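Local structure of tail spike protein gp49 (Pseudomonas phage LKA1, 4RU4) at residues Y340-I345 against Y358-I363; F382-C387 against F422-G427. The protein probably cleaves the O-specific polysaccharide of the Pseudomonas cell surface as a lyase, serving as the phage tailspike during entry into the host cell. One frame throughout, in Å; residues are numbered along the deposited sequence.

Contact 1 of 2, residues Y340-I345 against Y358-I363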
loop_
_atom_site.group_PDB
_atom_site.type_symbol
_atom_site.label_atom_id
_atom_site.label_comp_id
_atom_site.label_asym_id
_atom_site.label_seq_id
_atom_site.Cartn_x
_atom_site.Cartn_y
_atom_site.Cartn_z
ATOM N N TYR B 340 -8.318 0.957 6.817
ATOM C CA TYR B 340 -7.318 -0.072 7.164
ATOM C C TYR B 340 -6.456 -0.272 5.907
ATOM O O TYR B 340 -6.978 -0.370 4.798
ATOM C CB TYR B 340 -7.975 -1.412 7.563
ATOM C CG TYR B 340 -8.673 -1.408 8.919
ATOM C CD1 TYR B 340 -9.928 -0.857 9.072
ATOM C CD2 TYR B 340 -8.066 -1.972 10.043
ATOM C CE1 TYR B 340 -10.570 -0.835 10.332
ATOM C CE2 TYR B 340 -8.709 -1.963 11.295
ATOM C CZ TYR B 340 -9.951 -1.396 11.418
ATOM O OH TYR B 340 -10.584 -1.358 12.636
ATOM N N GLU B 341 -5.139 -0.348 6.076
ATOM C CA GLU B 341 -4.224 -0.491 4.952
ATOM C C GLU B 341 -3.113 -1.461 5.359
ATOM O O GLU B 341 -2.595 -1.368 6.476
ATOM C CB GLU B 341 -3.607 0.881 4.621
ATOM C CG GLU B 341 -4.714 1.879 4.217
ATOM C CD GLU B 341 -4.281 3.333 4.097
ATOM O OE1 GLU B 341 -3.099 3.643 4.354
ATOM O OE2 GLU B 341 -5.167 4.173 3.768
ATOM N N ASN B 342 -2.785 -2.389 4.464
ATOM C CA ASN B 342 -1.713 -3.352 4.709
ATOM C C ASN B 342 -1.921 -4.120 6.000
ATOM O O ASN B 342 -0.970 -4.310 6.744
ATOM C CB ASN B 342 -0.350 -2.675 4.765
ATOM C CG ASN B 342 -0.025 -1.887 3.499
ATOM O OD1 ASN B 342 0.263 -0.702 3.561
ATOM N ND2 ASN B 342 -0.053 -2.545 2.370
ATOM N N CYS B 343 -3.154 -4.545 6.254
ATOM C CA CYS B 343 -3.483 -5.311 7.452
ATOM C C CYS B 343 -3.863 -6.740 7.104
ATOM O O CYS B 343 -4.492 -6.989 6.059
ATOM C CB CYS B 343 -4.653 -4.642 8.200
ATOM S SG CYS B 343 -4.186 -3.079 9.005
ATOM N N THR B 344 -3.490 -7.672 7.976
ATOM C CA THR B 344 -4.019 -9.021 7.932
ATOM C C THR B 344 -5.187 -9.068 8.926
ATOM O O THR B 344 -5.014 -8.822 10.126
ATOM C CB THR B 344 -2.934 -10.063 8.312
ATOM O OG1 THR B 344 -1.822 -9.937 7.410
ATOM C CG2 THR B 344 -3.503 -11.518 8.241
ATOM N N ILE B 345 -6.385 -9.341 8.418
ATOM C CA ILE B 345 -7.590 -9.317 9.247
ATOM C C ILE B 345 -8.257 -10.687 9.252
ATOM O O ILE B 345 -8.871 -11.096 8.262
ATOM C CB ILE B 345 -8.601 -8.233 8.744
ATOM C CG1 ILE B 345 -7.909 -6.856 8.679
ATOM C CG2 ILE B 345 -9.890 -8.191 9.637
ATOM C CD1 ILE B 345 -8.746 -5.743 8.013
ATOM N N TYR B 358 -10.603 -0.164 2.561
ATOM C CA TYR B 358 -9.627 -1.194 2.919
ATOM C C TYR B 358 -8.682 -1.301 1.732
ATOM O O TYR B 358 -9.143 -1.464 0.597
ATOM C CB TYR B 358 -10.331 -2.543 3.175
ATOM C CG TYR B 358 -11.132 -2.499 4.438
ATOM C CD1 TYR B 358 -12.397 -1.931 4.453
ATOM C CD2 TYR B 358 -10.597 -2.969 5.644
ATOM C CE1 TYR B 358 -13.144 -1.850 5.647
ATOM C CE2 TYR B 358 -11.314 -2.875 6.832
ATOM C CZ TYR B 358 -12.595 -2.321 6.823
ATOM O OH TYR B 358 -13.320 -2.206 7.994
ATOM N N ARG B 359 -7.373 -1.197 1.969
ATOM C CA ARG B 359 -6.399 -1.179 0.877
ATOM C C ARG B 359 -5.297 -2.192 1.124
ATOM O O ARG B 359 -4.615 -2.118 2.154
ATOM C CB ARG B 359 -5.737 0.190 0.753
ATOM C CG ARG B 359 -6.724 1.353 0.633
ATOM C CD ARG B 359 -5.969 2.686 0.602
ATOM N NE ARG B 359 -6.799 3.762 0.061
ATOM C CZ ARG B 359 -7.292 4.784 0.758
ATOM N NH1 ARG B 359 -7.028 4.921 2.056
ATOM N NH2 ARG B 359 -8.042 5.697 0.144
ATOM N N HIS B 360 -5.101 -3.102 0.172
ATOM C CA HIS B 360 -4.029 -4.097 0.308
ATOM C C HIS B 360 -4.114 -4.832 1.645
ATOM O O HIS B 360 -3.080 -5.115 2.269
ATOM C CB HIS B 360 -2.656 -3.428 0.122
ATOM C CG HIS B 360 -2.302 -3.180 -1.324
ATOM N ND1 HIS B 360 -1.296 -2.321 -1.724
ATOM C CD2 HIS B 360 -2.831 -3.691 -2.465
ATOM C CE1 HIS B 360 -1.226 -2.309 -3.046
ATOM N NE2 HIS B 360 -2.135 -3.143 -3.519
ATOM N N CYS B 361 -5.342 -5.139 2.071
ATOM C CA CYS B 361 -5.560 -6.016 3.218
ATOM C C CYS B 361 -5.800 -7.459 2.800
ATOM O O CYS B 361 -6.320 -7.732 1.705
ATOM C CB CYS B 361 -6.772 -5.558 4.025
ATOM S SG CYS B 361 -6.488 -3.958 4.792
ATOM N N THR B 362 -5.457 -8.389 3.690
ATOM C CA THR B 362 -5.882 -9.776 3.530
ATOM C C THR B 362 -6.931 -9.999 4.613
ATOM O O THR B 362 -6.666 -9.727 5.798
ATOM C CB THR B 362 -4.690 -10.752 3.734
ATOM O OG1 THR B 362 -3.619 -10.346 2.872
ATOM C CG2 THR B 362 -5.071 -12.193 3.408
ATOM N N ILE B 363 -8.109 -10.487 4.223
ATOM C CA ILE B 363 -9.243 -10.578 5.157
ATOM C C ILE B 363 -9.906 -11.942 5.023
ATOM O O ILE B 363 -10.241 -12.355 3.902
ATOM C CB ILE B 363 -10.312 -9.456 4.886
ATOM C CG1 ILE B 363 -9.644 -8.098 4.594
ATOM C CG2 ILE B 363 -11.309 -9.361 6.076
ATOM C CD1 ILE B 363 -10.631 -6.961 4.202
HETATM O O HOH W 1 0.763 -1.803 -0.164
HETATM O O HOH W 2 -1.939 -8.964 4.661
#

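Contact 2 of 2, residues F382-C387 against F422-G427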
loop_
_atom_site.group_PDB
_atom_site.type_symbol
_atom_site.label_atom_id
_atom_site.label_comp_id
_atom_site.label_asym_id
_atom_site.label_seq_id
_atom_site.Cartn_x
_atom_site.Cartn_y
_atom_site.Cartn_z
ATOM N N PHE B 382 -17.366 3.605 -0.560
ATOM C CA PHE B 382 -16.856 2.508 0.253
ATOM C C PHE B 382 -16.083 1.577 -0.668
ATOM O O PHE B 382 -16.621 1.097 -1.676
ATOM C CB PHE B 382 -18.024 1.805 0.940
ATOM C CG PHE B 382 -18.845 2.739 1.769
ATOM C CD1 PHE B 382 -19.882 3.483 1.192
ATOM C CD2 PHE B 382 -18.539 2.939 3.115
ATOM C CE1 PHE B 382 -20.633 4.403 1.968
ATOM C CE2 PHE B 382 -19.288 3.856 3.891
ATOM C CZ PHE B 382 -20.334 4.568 3.312
ATOM N N LEU B 383 -14.823 1.341 -0.321
ATOM C CA LEU B 383 -13.853 0.809 -1.271
ATOM C C LEU B 383 -13.161 -0.404 -0.685
ATOM O O LEU B 383 -12.746 -0.366 0.479
ATOM C CB LEU B 383 -12.808 1.889 -1.585
ATOM C CG LEU B 383 -11.591 1.537 -2.453
ATOM C CD1 LEU B 383 -12.028 1.009 -3.832
ATOM C CD2 LEU B 383 -10.678 2.744 -2.637
ATOM N N LEU B 384 -13.069 -1.477 -1.476
ATOM C CA LEU B 384 -12.132 -2.577 -1.218
ATOM C C LEU B 384 -11.100 -2.492 -2.333
ATOM O O LEU B 384 -11.361 -2.884 -3.473
ATOM C CB LEU B 384 -12.826 -3.955 -1.253
ATOM C CG LEU B 384 -13.901 -4.203 -0.207
ATOM C CD1 LEU B 384 -14.434 -5.629 -0.303
ATOM C CD2 LEU B 384 -13.349 -3.934 1.188
ATOM N N ASP B 385 -9.927 -1.976 -1.989
ATOM C CA ASP B 385 -8.919 -1.618 -2.947
ATOM C C ASP B 385 -7.832 -2.690 -2.970
ATOM O O ASP B 385 -6.991 -2.722 -2.059
ATOM C CB ASP B 385 -8.319 -0.298 -2.465
ATOM C CG ASP B 385 -7.332 0.301 -3.433
ATOM O OD1 ASP B 385 -6.503 -0.416 -4.048
ATOM O OD2 ASP B 385 -7.408 1.539 -3.591
ATOM N N GLN B 386 -7.837 -3.539 -4.003
ATOM C CA GLN B 386 -6.818 -4.571 -4.201
ATOM C C GLN B 386 -6.638 -5.445 -2.956
ATOM O O GLN B 386 -5.500 -5.713 -2.528
ATOM C CB GLN B 386 -5.460 -3.957 -4.549
ATOM C CG GLN B 386 -5.457 -2.920 -5.666
ATOM C CD GLN B 386 -5.772 -3.479 -7.046
ATOM O OE1 GLN B 386 -6.399 -2.797 -7.871
ATOM N NE2 GLN B 386 -5.316 -4.695 -7.323
ATOM N N CYS B 387 -7.747 -5.893 -2.379
ATOM C CA CYS B 387 -7.670 -6.783 -1.231
ATOM C C CYS B 387 -7.657 -8.256 -1.622
ATOM O O CYS B 387 -8.170 -8.656 -2.675
ATOM C CB CYS B 387 -8.818 -6.511 -0.257
ATOM S SG CYS B 387 -8.690 -4.847 0.531
ATOM N N PHE B 422 -20.292 1.832 -3.951
ATOM C CA PHE B 422 -19.585 0.674 -3.428
ATOM C C PHE B 422 -18.643 0.174 -4.501
ATOM O O PHE B 422 -19.086 -0.215 -5.598
ATOM C CB PHE B 422 -20.594 -0.413 -3.013
ATOM C CG PHE B 422 -21.433 -0.002 -1.848
ATOM C CD1 PHE B 422 -20.902 -0.046 -0.566
ATOM C CD2 PHE B 422 -22.712 0.513 -2.025
ATOM C CE1 PHE B 422 -21.641 0.378 0.512
ATOM C CE2 PHE B 422 -23.462 0.901 -0.927
ATOM C CZ PHE B 422 -22.912 0.847 0.332
ATOM N N LEU B 423 -17.349 0.207 -4.193
ATOM C CA LEU B 423 -16.312 -0.069 -5.196
ATOM C C LEU B 423 -15.483 -1.261 -4.803
ATOM O O LEU B 423 -14.902 -1.265 -3.711
ATOM C CB LEU B 423 -15.347 1.126 -5.319
ATOM C CG LEU B 423 -16.005 2.507 -5.423
ATOM C CD1 LEU B 423 -14.976 3.624 -5.466
ATOM C CD2 LEU B 423 -16.968 2.593 -6.614
ATOM N N ILE B 424 -15.361 -2.231 -5.706
ATOM C CA ILE B 424 -14.480 -3.366 -5.480
ATOM C C ILE B 424 -13.518 -3.338 -6.642
ATOM O O ILE B 424 -13.922 -3.495 -7.805
ATOM C CB ILE B 424 -15.225 -4.721 -5.428
ATOM C CG1 ILE B 424 -16.122 -4.828 -4.191
ATOM C CG2 ILE B 424 -14.219 -5.882 -5.404
ATOM C CD1 ILE B 424 -17.453 -4.097 -4.340
ATOM N N GLN B 425 -12.251 -3.075 -6.345
ATOM C CA GLN B 425 -11.269 -2.866 -7.404
ATOM C C GLN B 425 -10.090 -3.816 -7.269
ATOM O O GLN B 425 -9.278 -3.721 -6.339
ATOM C CB GLN B 425 -10.766 -1.423 -7.447
ATOM C CG GLN B 425 -11.868 -0.357 -7.632
ATOM C CD GLN B 425 -11.272 1.043 -7.789
ATOM O OE1 GLN B 425 -10.074 1.227 -7.589
ATOM N NE2 GLN B 425 -12.097 2.025 -8.140
ATOM N N GLY B 426 -9.982 -4.713 -8.230
ATOM C CA GLY B 426 -8.832 -5.588 -8.306
ATOM C C GLY B 426 -8.787 -6.569 -7.146
ATOM O O GLY B 426 -9.816 -6.904 -6.531
ATOM N N GLY B 427 -7.584 -7.049 -6.861
ATOM C CA GLY B 427 -7.394 -8.037 -5.821
ATOM C C GLY B 427 -7.985 -9.391 -6.184
ATOM O O GLY B 427 -8.166 -9.727 -7.363
HETATM O O HOH W 3 -10.259 -5.563 -3.715
#

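Contact 1 of 2, residues Y340-I345 against Y358-I363
Y340 and Y358 lie side by side on successive coils of a right-handed parallel beta-helix of the pectin lyase-like kind. Their ring planes are only 3° apart, but the rings are slid so far that they barely overlap. CD1 of Y340 comes to 3.3 Å from CE2 of Y358. Both rings leave their strands with CG beside the backbone N (chi1 about -70° in both), which keeps them in step. I345 crosses Y358 at about a right angle and sets CD1 at the edge of that ring. Beyond it, I345 and I363 run alongside each other.

On the face of E341 and R359, two extended chains point the same way and end in a salt bridge. R359 NH1 meets E341 OE2 at 2.6 Å, on the anti side and tilted out of the carboxylate plane. The carboxylate and guanidinium planes are 71° apart. R314 holds the other oxygen, OE1, and S339 also bonds OE2, so both oxygens have partners, OE2 two of them.

N342 and H360 occupy matching turns between the strand pairs, and both have positive phi. H360 also bonds D385 of the second subunit through NE2. At the same turn, C343 N makes a weak hydrogen bond to C361 SG. Water 1 joins the side chains of N342 and H360, 2.8 Å from N342 ND2 and 2.6 Å from H360 ND1.

Contact 2 of 2, residues F382-C387 against F422-G427
F382 and F422 share a first torsion (chi1 -57° and -67°) that swings each CG beside its own backbone N and sends both rings the same way. The rings lie side by side along the beta-helix, their planes near parallel but slid apart so that they barely overlap. CD1 of F382 is 3.6 Å from CE1 of F422. W351 meets both rings.

L383 is turned differently. Its CG is anti to the backbone N (chi1 174°), and this carries CD1 across to L423, 3.6 Å from CB of that residue. The same methyl touches CG and CD of Q425, whose extended chain passes beside it. Q425 NE2 then bonds Q455 on the next strand, and its OE1 accepts from G427 N of the third subunit. On the face of the two phenylalanines, L384 and I424 meet more loosely.

The backbones form a parallel ladder. L423 N bonds F382 O, L384 N bonds L423 O, and Q425 N bonds L384 O at 3.0 Å, almost perfectly straight. The last rung runs from Q386 N to Q425 O at 2.8 Å. Q386 has positive phi. Its side chain, bent about the CB-CG bond, packs against CA of G426. NE2 of Q386 bonds OD2 of D385 of the second subunit. Water 3 accepts from C387 N at 2.9 Å and lies 2.9 Å from L384 O.

The two faces differ in chemistry. The phenylalanines, L384 and I424 pack inside the coil against W351, I403 and V405. The other face mixes L383 and L423 with D385 and Q425. D385 OD1 accepts from H360 NE2 of the third subunit, so polar bonds join the subunits at the D385, Q386 and Q425 end.

Overall arrangement
Contacts 1 and 2 follow one another along the same parallel beta-helix, with centres about 11 Å apart. Strands 356-359 and 380-385 are neighbours, so 358-363 of contact 1 pairs directly with 382-387 of contact 2. D385 N lies 2.8 Å from Y358 O, and H360 N lies 2.9 Å from D385 O, both probable hydrogen bonds. C361 and C387 continue the packing at the turn. Across the trimer, the H360-D385 bond ties contact 1 of one subunit to contact 2 of another. Rings of H360 from the three subunits meet edge-to-face. Both contacts lie away from the calcium site of G368 and D394.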